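Local coordinates for putative transcriptional regulator (MarR/EmrR family) (Acinetobacter sp. ADP1, PDB 3NRV), which probably binds DNA as a dimeric winged helix-turn-helix transcription factor of the MarR family, regulating gene expression, at residues C[36-41]-C[105-110]; C[46-51]-C[61-66]. All coordinates share one frame; numbering follows the deposited sequence.

Contact 1: C[36-41]-C[105-110]; sequences FGIGMT and QELYEV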
# COMPACT_ATOMS: atom_id res chain seq x y z
N PHE C 36 17.38 0.29 -7.56
CA PHE C 36 17.18 1.54 -8.29
C PHE C 36 17.40 2.75 -7.44
O PHE C 36 17.31 3.87 -7.92
CB PHE C 36 15.76 1.61 -8.92
CG PHE C 36 15.57 0.63 -10.02
CD1 PHE C 36 16.20 0.83 -11.25
CD2 PHE C 36 14.84 -0.52 -9.83
CE1 PHE C 36 16.07 -0.09 -12.25
CE2 PHE C 36 14.73 -1.45 -10.82
CZ PHE C 36 15.34 -1.24 -12.05
N GLY C 37 17.67 2.52 -6.16
CA GLY C 37 17.90 3.63 -5.26
C GLY C 37 16.69 4.49 -4.94
O GLY C 37 16.85 5.63 -4.52
N ILE C 38 15.48 3.96 -5.11
CA ILE C 38 14.27 4.69 -4.72
C ILE C 38 13.40 3.79 -3.86
O ILE C 38 13.52 2.57 -3.93
CB ILE C 38 13.45 5.14 -5.96
CG1 ILE C 38 13.15 3.92 -6.84
CG2 ILE C 38 14.22 6.17 -6.76
CD1 ILE C 38 12.13 4.19 -7.93
N GLY C 39 12.54 4.36 -3.04
CA GLY C 39 11.61 3.56 -2.24
C GLY C 39 10.40 3.11 -3.04
O GLY C 39 10.19 3.55 -4.18
N MSE C 40 9.60 2.23 -2.45
CA MSE C 40 8.40 1.70 -3.10
C MSE C 40 7.41 2.83 -3.40
O MSE C 40 6.77 2.88 -4.46
CB MSE C 40 7.76 0.63 -2.19
CG MSE C 40 6.32 0.20 -2.58
SE MSE C 40 6.45 -0.50 -4.43
CE MSE C 40 4.88 -1.66 -4.48
N THR C 41 7.26 3.74 -2.46
CA THR C 41 6.29 4.82 -2.65
C THR C 41 6.73 5.79 -3.75
O THR C 41 5.92 6.25 -4.56
CB THR C 41 5.98 5.55 -1.33
OG1 THR C 41 5.36 4.61 -0.44
CG2 THR C 41 5.05 6.73 -1.58
N GLN C 105 11.71 9.88 -16.57
CA GLN C 105 11.23 9.04 -17.66
C GLN C 105 12.20 7.86 -17.92
O GLN C 105 11.78 6.75 -18.21
CB GLN C 105 11.03 9.86 -18.95
CG GLN C 105 9.89 10.88 -18.84
CD GLN C 105 9.76 11.78 -20.06
OE1 GLN C 105 10.68 11.91 -20.86
NE2 GLN C 105 8.61 12.43 -20.20
N GLU C 106 13.50 8.13 -17.84
CA GLU C 106 14.52 7.07 -18.03
C GLU C 106 14.41 6.05 -16.90
O GLU C 106 14.44 4.85 -17.13
CB GLU C 106 15.92 7.67 -18.02
CG GLU C 106 16.26 8.55 -19.20
CD GLU C 106 17.52 9.37 -18.94
OE1 GLU C 106 17.94 9.43 -17.78
OE2 GLU C 106 18.08 9.97 -19.87
N LEU C 107 14.25 6.55 -15.68
CA LEU C 107 14.06 5.66 -14.53
C LEU C 107 12.85 4.76 -14.78
O LEU C 107 12.92 3.52 -14.62
CB LEU C 107 13.89 6.48 -13.25
CG LEU C 107 13.58 5.67 -11.98
CD1 LEU C 107 14.63 4.58 -11.76
CD2 LEU C 107 13.49 6.59 -10.77
N TYR C 108 11.74 5.35 -15.21
CA TYR C 108 10.55 4.56 -15.45
C TYR C 108 10.82 3.48 -16.50
O TYR C 108 10.41 2.33 -16.36
CB TYR C 108 9.36 5.43 -15.89
CG TYR C 108 8.16 4.58 -16.18
CD1 TYR C 108 7.34 4.11 -15.16
CD2 TYR C 108 7.86 4.21 -17.49
CE1 TYR C 108 6.24 3.30 -15.43
CE2 TYR C 108 6.77 3.41 -17.78
CZ TYR C 108 5.96 2.96 -16.75
OH TYR C 108 4.88 2.17 -17.07
N GLU C 109 11.51 3.89 -17.56
CA GLU C 109 11.85 3.00 -18.66
C GLU C 109 12.60 1.79 -18.12
O GLU C 109 12.23 0.66 -18.41
CB GLU C 109 12.71 3.76 -19.68
CG GLU C 109 13.16 2.94 -20.89
CD GLU C 109 14.11 3.74 -21.81
OE1 GLU C 109 14.34 4.95 -21.54
OE2 GLU C 109 14.61 3.15 -22.78
N VAL C 110 13.64 2.01 -17.31
CA VAL C 110 14.40 0.88 -16.79
C VAL C 110 13.74 0.12 -15.63
O VAL C 110 13.89 -1.09 -15.53
CB VAL C 110 15.89 1.26 -16.46
CG1 VAL C 110 16.60 1.82 -17.70
CG2 VAL C 110 15.98 2.24 -15.29
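Phe36 and Leu107 mark the closest approach of the two backbones, their CA atoms 8.1 Å apart where the bend between helices 13-36 and 40-51 passes the early turns of helix 102-122. The space between is filled mainly by side chains, and Leu107 is the middle of the bridge. Its CA-CB bond does not aim at the bend; with CG anti to the backbone N (chi1 176°), the isobutyl group nevertheless extends to it and spreads its two methyls over different partners. CD1 lies 4.1 Å from Phe36 CD1, oblique to the ring, whereas CD2 meets the end of Ile38, with Ile38 CD1 at 4.0 Å. The Ile38 and Leu107 chains point at each other tip to tip, and Ile38 adds a second methyl to the encounter, its CG2 lying 4.1 Å from the same Leu107 CD2. One turn further along the helix, Val110 takes another part of the phenyl ring: its CG2 is 3.8 Å from Phe36 CE1. The ring also grazes the helix backbone, Phe36 CZ standing 3.8 Å from Val110 O, again obliquely. Gly37, with a positive phi of 70°, breaks the helical path; Gly39 then takes the N-cap position of helix 40-51, its N bonded to the Glu42 carboxylate, the half of a capping box that a glycine can form. Trp43 and Tyr83 also pack on Ile38, and Tyr83 on Leu107. The contact joins the inter-helix bend to the helix that follows the strand pair 84-87/97-100, the wing of the MarR fold. It is almost wholly apolar, Val110 O being its one polar atom, and rests on van der Waals contact and burial, with the ring end more open than the Ile38-Leu107 end.

Contact 2: C[46-51]-C[61-66]; sequences ISVLSS and SDILGL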
# COMPACT_ATOMS: atom_id res chain seq x y z
N ILE C 46 6.05 7.54 -9.51
CA ILE C 46 6.68 7.60 -10.82
C ILE C 46 5.83 6.84 -11.84
O ILE C 46 5.59 7.31 -12.96
CB ILE C 46 8.14 7.05 -10.75
CG1 ILE C 46 9.04 8.13 -10.14
CG2 ILE C 46 8.66 6.65 -12.12
CD1 ILE C 46 10.26 7.57 -9.54
N SER C 47 5.36 5.66 -11.44
CA SER C 47 4.57 4.84 -12.35
C SER C 47 3.23 5.52 -12.69
O SER C 47 2.74 5.43 -13.82
CB SER C 47 4.37 3.44 -11.78
OG SER C 47 3.43 2.72 -12.55
N VAL C 48 2.65 6.22 -11.73
CA VAL C 48 1.43 6.99 -12.00
C VAL C 48 1.72 8.14 -12.97
O VAL C 48 0.99 8.35 -13.93
CB VAL C 48 0.74 7.55 -10.73
CG1 VAL C 48 -0.38 8.54 -11.10
CG2 VAL C 48 0.18 6.41 -9.91
N LEU C 49 2.81 8.86 -12.74
CA LEU C 49 3.17 9.98 -13.61
C LEU C 49 3.44 9.53 -15.06
O LEU C 49 3.18 10.26 -16.01
CB LEU C 49 4.37 10.74 -13.04
CG LEU C 49 4.18 11.40 -11.67
CD1 LEU C 49 5.42 12.06 -11.19
CD2 LEU C 49 3.05 12.43 -11.76
N SER C 50 3.93 8.31 -15.25
CA SER C 50 4.23 7.88 -16.61
C SER C 50 2.95 7.57 -17.39
O SER C 50 2.95 7.53 -18.61
CB SER C 50 5.14 6.65 -16.62
OG SER C 50 4.37 5.49 -16.39
N SER C 51 1.85 7.35 -16.66
CA SER C 51 0.63 6.77 -17.21
C SER C 51 -0.43 7.82 -17.46
O SER C 51 -1.33 7.63 -18.28
CB SER C 51 0.03 5.76 -16.22
OG SER C 51 0.79 4.58 -16.12
N SER C 61 -3.10 11.07 -5.33
CA SER C 61 -3.70 10.52 -4.12
C SER C 61 -4.95 9.68 -4.41
O SER C 61 -5.13 8.60 -3.84
CB SER C 61 -4.04 11.66 -3.13
OG SER C 61 -4.72 11.17 -1.99
N ASP C 62 -5.79 10.18 -5.30
CA ASP C 62 -7.01 9.47 -5.66
C ASP C 62 -6.66 8.11 -6.26
O ASP C 62 -7.30 7.11 -5.95
CB ASP C 62 -7.83 10.27 -6.68
CG ASP C 62 -8.50 11.48 -6.06
OD1 ASP C 62 -8.55 11.57 -4.81
OD2 ASP C 62 -8.99 12.35 -6.83
N ILE C 63 -5.64 8.10 -7.11
CA ILE C 63 -5.22 6.87 -7.76
C ILE C 63 -4.57 5.87 -6.81
O ILE C 63 -4.89 4.67 -6.86
CB ILE C 63 -4.28 7.15 -8.96
CG1 ILE C 63 -5.05 7.89 -10.06
CG2 ILE C 63 -3.69 5.85 -9.48
CD1 ILE C 63 -4.16 8.49 -11.17
N LEU C 64 -3.69 6.34 -5.93
CA LEU C 64 -2.91 5.43 -5.10
C LEU C 64 -3.59 5.05 -3.77
O LEU C 64 -3.27 4.00 -3.20
CB LEU C 64 -1.52 6.03 -4.81
CG LEU C 64 -0.62 6.26 -6.02
CD1 LEU C 64 0.74 6.85 -5.57
CD2 LEU C 64 -0.40 4.97 -6.81
N GLY C 65 -4.47 5.91 -3.27
CA GLY C 65 -5.02 5.73 -1.94
C GLY C 65 -4.15 6.24 -0.80
O GLY C 65 -4.52 6.11 0.38
N LEU C 66 -2.99 6.80 -1.12
CA LEU C 66 -2.19 7.45 -0.08
C LEU C 66 -2.76 8.83 0.09
O LEU C 66 -3.16 9.45 -0.89
CB LEU C 66 -0.72 7.56 -0.49
CG LEU C 66 0.12 6.29 -0.47
CD1 LEU C 66 1.47 6.53 -1.12
CD2 LEU C 66 0.28 5.78 0.95
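Val48 drives the contact by presenting each of its methyls to a different residue of helix 57-64. CG1, anti to the backbone N (chi1 170°), reaches Ile63 CD1 at 3.8 Å, and these two chains meet tip to tip. The second methyl, CG2, sits between neighbours: Ile63 CG2 is 3.9 Å from it, so that Ile63 touches Val48 with both of its branches. On the Leu64 side Val48 CG2 is held more tightly, at 3.5 Å from Leu64 CD2, a closer approach than ordinary carbon packing. Here the orientation differs, since the valine and leucine chains run past one another in opposite directions, and Leu64 CG follows behind its methyl at 4.0 Å from Val48 CG2. Within these segments the backbones come nearest here, Val48 CA and Ile63 CA being 7.9 Å apart. Behind the leucine, the end of helix 57-64 is tied off within its own segment. Gly65 leaves helical angles with a phi of 83°, and the Ser61 hydroxyl donates to the carbonyl of the returning chain, Ser61 OG to Leu66 O measuring 2.6 Å in the carbonyl plane with a C=O...OG angle of 151°. Leu64 O accepts a bond from Arg44 of helix 40-51, while Asp62 O is bonded to Lys23 of the second subunit. Helix 57-64 is the first helix of the helix-turn-helix and leads through this turn into helix 68-80, the recognition helix in MarR relatives. It meets helix 40-51 here through the branched side chains of Val48, Ile63 and Leu64, and Arg44 adds a polar tie; the hydrogen bonds named lie beside this tight aliphatic joint, none of them between the side chains of its two segments.

Both contacts use helix 40-51, contact 1 at the bend leading into it and contact 2 in its later turns, where it receives helix 57-64. Contact 2 is the more central, its centre about 5 Å from the centre of the chain, against about 12 Å for contact 1, whose Val110 end is exposed. Both are apolar, but contact 1 puts an aromatic ring against the helix, whereas contact 2 has branched aliphatic chains alone. They touch directly: Leu107 packs on Ile46, and Tyr108 lies against Ser47 and Ser50. Asp62 of the second subunit bonds Met40 N through its carboxylate and Thr41 OG1 through its backbone O at contact 1; Ile9 of that subunit packs on Ser47 at contact 2.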